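Local coordinates for DUF917 domain-containing protein (Chromobacterium violaceum, PDB 2O3I), which is of unknown function, though its S-Me-THD-like N- and C-terminal domains place it in the DUF917 family, at residues A[17-31]-A[106-118]. The protein carries 2 engineered substitutions. Residues are numbered along the deposited sequence; the frame is centred on the assembly and turned at random.
Sequences ACFFGSGGGGTMISA and APESGALGFVVAS
Ala111, a single methyl group, fills a hollow made by 17-31 as that segment folds around it: its CB lies 3.4 Å from Gly26 O, and Met28 CG, Ala31 CB and, a little farther off, Cys18 CB make up the rest of the hollow. The glycines beside it show how two backbones can close on each other. Gly25 and Gly110 bring their CA atoms to 3.9 Å, with no side chain on either residue to hold the two backbones apart; both Gly25 and Gly26 also have positive phi. Gly25 O then faces the start of helix 111-124 and accepts from Leu112 N at 3.2 Å, a nearly straight bond (165° at the hydrogen). One water joins the two segments, donating to Gly24 O and Gly26 O and accepting from Ala111 N. Leu112 spreads its branches against Ser30 and Ala31; its CG is 3.4 Å from Ser30 OG, where chi1 of 73° puts the hydroxyl between the backbone N and the carbonyl carbon, turned toward Leu112. On the other flank Ala17 CB abuts the Phe114 ring at its edge, in plane, 3.7 Å from Phe114 CD2. The contact thus seats the glycine-rich loop linking helices 10-19 and 28-35 on the start of helix 111-124, which follows strand 101-105 of the mixed sheet. Leu14 of helix 10-19 touches both Ala31 and Val115, helix 225-237 packs on Phe20 and Phe114, and Asp336 of helix 334-337 meets Cys18 and Thr27.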
loop_
_atom_site.group_PDB
_atom_site.type_symbol
_atom_site.label_atom_id
_atom_site.label_comp_id
_atom_site.label_asym_id
_atom_site.label_seq_id
_atom_site.Cartn_x
_atom_site.Cartn_y
_atom_site.Cartn_z
ATOM N N ALA A 17 24.239 -20.605 -3.863
ATOM C CA ALA A 17 22.856 -20.132 -3.929
ATOM C C ALA A 17 22.628 -19.260 -5.155
ATOM O O ALA A 17 21.532 -19.257 -5.722
ATOM C CB ALA A 17 22.492 -19.355 -2.650
ATOM N N CYS A 18 23.660 -18.514 -5.545
ATOM C CA CYS A 18 23.587 -17.646 -6.715
ATOM C C CYS A 18 23.370 -18.518 -7.954
ATOM O O CYS A 18 22.519 -18.215 -8.793
ATOM C CB CYS A 18 24.882 -16.833 -6.858
ATOM S SG CYS A 18 24.964 -15.750 -8.338
ATOM N N PHE A 19 24.134 -19.601 -8.065
ATOM C CA PHE A 19 23.986 -20.496 -9.200
ATOM C C PHE A 19 22.598 -21.149 -9.196
ATOM O O PHE A 19 22.002 -21.349 -10.250
ATOM C CB PHE A 19 25.075 -21.577 -9.191
ATOM C CG PHE A 19 25.039 -22.478 -10.396
ATOM C CD1 PHE A 19 25.473 -22.018 -11.636
ATOM C CD2 PHE A 19 24.511 -23.766 -10.305
ATOM C CE1 PHE A 19 25.376 -22.826 -12.770
ATOM C CE2 PHE A 19 24.410 -24.577 -11.431
ATOM C CZ PHE A 19 24.840 -24.107 -12.665
ATOM N N PHE A 20 22.076 -21.479 -8.016
ATOM C CA PHE A 20 20.751 -22.094 -7.934
ATOM C C PHE A 20 19.646 -21.031 -7.988
ATOM O O PHE A 20 18.459 -21.356 -7.898
ATOM C CB PHE A 20 20.602 -22.925 -6.641
ATOM C CG PHE A 20 21.401 -24.211 -6.643
ATOM C CD1 PHE A 20 21.170 -25.187 -7.607
ATOM C CD2 PHE A 20 22.393 -24.437 -5.688
ATOM C CE1 PHE A 20 21.918 -26.369 -7.630
ATOM C CE2 PHE A 20 23.146 -25.614 -5.701
ATOM C CZ PHE A 20 22.906 -26.583 -6.679
ATOM N N GLY A 21 20.037 -19.771 -8.147
ATOM C CA GLY A 21 19.059 -18.699 -8.199
ATOM C C GLY A 21 18.452 -18.432 -9.569
ATOM O O GLY A 21 17.592 -17.558 -9.710
ATOM N N SER A 22 18.889 -19.186 -10.575
ATOM C CA SER A 22 18.398 -19.033 -11.946
ATOM C C SER A 22 18.479 -17.572 -12.417
ATOM O O SER A 22 17.532 -17.043 -13.002
ATOM C CB SER A 22 16.953 -19.538 -12.049
ATOM O OG SER A 22 16.501 -19.543 -13.397
ATOM N N GLY A 23 19.610 -16.928 -12.140
ATOM C CA GLY A 23 19.810 -15.550 -12.554
ATOM C C GLY A 23 19.330 -14.480 -11.589
ATOM O O GLY A 23 19.794 -13.339 -11.648
ATOM N N GLY A 24 18.390 -14.828 -10.716
ATOM C CA GLY A 24 17.897 -13.862 -9.753
ATOM C C GLY A 24 18.306 -14.229 -8.334
ATOM O O GLY A 24 19.366 -14.825 -8.118
ATOM N N GLY A 25 17.477 -13.865 -7.360
ATOM C CA GLY A 25 17.784 -14.193 -5.975
ATOM C C GLY A 25 18.671 -13.218 -5.210
ATOM O O GLY A 25 19.136 -13.536 -4.116
ATOM N N GLY A 26 18.909 -12.037 -5.773
ATOM C CA GLY A 26 19.741 -11.056 -5.098
ATOM C C GLY A 26 21.189 -11.166 -5.521
ATOM O O GLY A 26 21.677 -12.258 -5.789
ATOM N N THR A 27 21.881 -10.033 -5.572
ATOM C CA THR A 27 23.282 -9.998 -5.979
ATOM C C THR A 27 24.216 -10.499 -4.893
ATOM O O THR A 27 23.939 -10.356 -3.697
ATOM C CB THR A 27 23.742 -8.574 -6.325
ATOM O OG1 THR A 27 23.775 -7.790 -5.126
ATOM C CG2 THR A 27 22.789 -7.924 -7.327
HETATM N N MSE A 28 25.327 -11.089 -5.321
HETATM C CA MSE A 28 26.329 -11.578 -4.392
HETATM C C MSE A 28 26.940 -10.346 -3.738
HETATM O O MSE A 28 27.412 -10.390 -2.603
HETATM C CB MSE A 28 27.402 -12.368 -5.141
HETATM C CG MSE A 28 26.926 -13.709 -5.662
HETATM SE SE MSE A 28 28.182 -14.506 -6.899
HETATM C CE MSE A 28 29.492 -15.180 -5.654
ATOM N N ILE A 29 26.909 -9.239 -4.468
ATOM C CA ILE A 29 27.451 -7.983 -3.977
ATOM C C ILE A 29 26.799 -7.590 -2.657
ATOM O O ILE A 29 27.484 -7.343 -1.666
ATOM C CB ILE A 29 27.232 -6.872 -5.007
ATOM C CG1 ILE A 29 27.815 -7.315 -6.358
ATOM C CG2 ILE A 29 27.866 -5.575 -4.508
ATOM C CD1 ILE A 29 27.542 -6.373 -7.524
ATOM N N SER A 30 25.470 -7.541 -2.642
ATOM C CA SER A 30 24.753 -7.177 -1.429
ATOM C C SER A 30 24.838 -8.302 -0.400
ATOM O O SER A 30 24.785 -8.055 0.795
ATOM C CB SER A 30 23.285 -6.849 -1.738
ATOM O OG SER A 30 22.533 -8.010 -2.043
ATOM N N ALA A 31 24.968 -9.541 -0.865
ATOM C CA ALA A 31 25.073 -10.672 0.050
ATOM C C ALA A 31 26.413 -10.602 0.780
ATOM O O ALA A 31 26.488 -10.874 1.977
ATOM C CB ALA A 31 24.957 -11.988 -0.707
ATOM N N ALA A 106 14.271 -18.857 4.228
ATOM C CA ALA A 106 14.435 -18.026 3.041
ATOM C C ALA A 106 13.241 -18.255 2.130
ATOM O O ALA A 106 12.684 -19.345 2.091
ATOM C CB ALA A 106 15.722 -18.391 2.304
ATOM N N PRO A 107 12.829 -17.226 1.387
ATOM C CA PRO A 107 11.683 -17.431 0.504
ATOM C C PRO A 107 12.030 -18.293 -0.708
ATOM O O PRO A 107 11.207 -19.075 -1.184
ATOM C CB PRO A 107 11.300 -16.008 0.109
ATOM C CG PRO A 107 12.628 -15.296 0.098
ATOM C CD PRO A 107 13.292 -15.826 1.352
ATOM N N GLU A 108 13.267 -18.154 -1.178
ATOM C CA GLU A 108 13.754 -18.847 -2.370
ATOM C C GLU A 108 15.267 -19.067 -2.301
ATOM O O GLU A 108 15.916 -18.676 -1.334
ATOM C CB GLU A 108 13.438 -17.988 -3.597
ATOM C CG GLU A 108 13.771 -16.512 -3.363
ATOM C CD GLU A 108 13.601 -15.637 -4.589
ATOM O OE1 GLU A 108 12.610 -15.816 -5.324
ATOM O OE2 GLU A 108 14.455 -14.753 -4.810
ATOM N N SER A 109 15.816 -19.702 -3.335
ATOM C CA SER A 109 17.255 -19.948 -3.415
ATOM C C SER A 109 17.927 -18.792 -4.137
ATOM O O SER A 109 17.560 -18.462 -5.262
ATOM C CB SER A 109 17.554 -21.240 -4.177
ATOM O OG SER A 109 17.343 -22.377 -3.367
ATOM N N GLY A 110 18.915 -18.186 -3.491
ATOM C CA GLY A 110 19.621 -17.075 -4.101
ATOM C C GLY A 110 20.650 -16.518 -3.149
ATOM O O GLY A 110 20.585 -16.766 -1.947
ATOM N N ALA A 111 21.591 -15.749 -3.678
ATOM C CA ALA A 111 22.657 -15.169 -2.866
ATOM C C ALA A 111 22.206 -14.477 -1.583
ATOM O O ALA A 111 22.831 -14.660 -0.541
ATOM C CB ALA A 111 23.487 -14.206 -3.707
ATOM N N LEU A 112 21.133 -13.695 -1.650
ATOM C CA LEU A 112 20.634 -12.966 -0.480
ATOM C C LEU A 112 19.775 -13.785 0.473
ATOM O O LEU A 112 19.927 -13.703 1.697
ATOM C CB LEU A 112 19.794 -11.772 -0.917
ATOM C CG LEU A 112 20.403 -10.380 -0.991
ATOM C CD1 LEU A 112 19.254 -9.413 -1.276
ATOM C CD2 LEU A 112 21.115 -10.011 0.322
ATOM N N GLY A 113 18.856 -14.544 -0.114
ATOM C CA GLY A 113 17.928 -15.365 0.636
ATOM C C GLY A 113 18.432 -16.106 1.850
ATOM O O GLY A 113 17.954 -15.874 2.964
ATOM N N PHE A 114 19.385 -17.006 1.647
ATOM C CA PHE A 114 19.901 -17.777 2.756
ATOM C C PHE A 114 20.698 -16.900 3.724
ATOM O O PHE A 114 20.597 -17.065 4.937
ATOM C CB PHE A 114 20.742 -18.952 2.231
ATOM C CG PHE A 114 19.942 -19.979 1.463
ATOM C CD1 PHE A 114 18.895 -20.666 2.071
ATOM C CD2 PHE A 114 20.231 -20.255 0.129
ATOM C CE1 PHE A 114 18.141 -21.617 1.358
ATOM C CE2 PHE A 114 19.487 -21.203 -0.596
ATOM C CZ PHE A 114 18.441 -21.883 0.022
ATOM N N VAL A 115 21.463 -15.954 3.186
ATOM C CA VAL A 115 22.275 -15.055 4.002
ATOM C C VAL A 115 21.401 -14.257 4.972
ATOM O O VAL A 115 21.634 -14.270 6.182
ATOM C CB VAL A 115 23.088 -14.081 3.102
ATOM C CG1 VAL A 115 23.905 -13.112 3.955
ATOM C CG2 VAL A 115 24.014 -14.879 2.191
ATOM N N VAL A 116 20.386 -13.579 4.440
ATOM C CA VAL A 116 19.482 -12.790 5.264
ATOM C C VAL A 116 18.853 -13.659 6.362
ATOM O O VAL A 116 18.898 -13.314 7.539
ATOM C CB VAL A 116 18.373 -12.120 4.385
ATOM C CG1 VAL A 116 17.265 -11.526 5.261
ATOM C CG2 VAL A 116 18.995 -11.009 3.523
ATOM N N ALA A 117 18.279 -14.791 5.979
ATOM C CA ALA A 117 17.662 -15.678 6.955
ATOM C C ALA A 117 18.664 -16.079 8.033
ATOM O O ALA A 117 18.335 -16.098 9.224
ATOM C CB ALA A 117 17.110 -16.929 6.264
ATOM N N SER A 118 19.884 -16.402 7.613
ATOM C CA SER A 118 20.919 -16.805 8.548
ATOM C C SER A 118 21.264 -15.694 9.542
ATOM O O SER A 118 21.368 -15.925 10.745
ATOM C CB SER A 118 22.172 -17.227 7.780
ATOM O OG SER A 118 21.929 -18.398 7.014
HETATM O O HOH W 1 21.612 -14.962 -6.372
#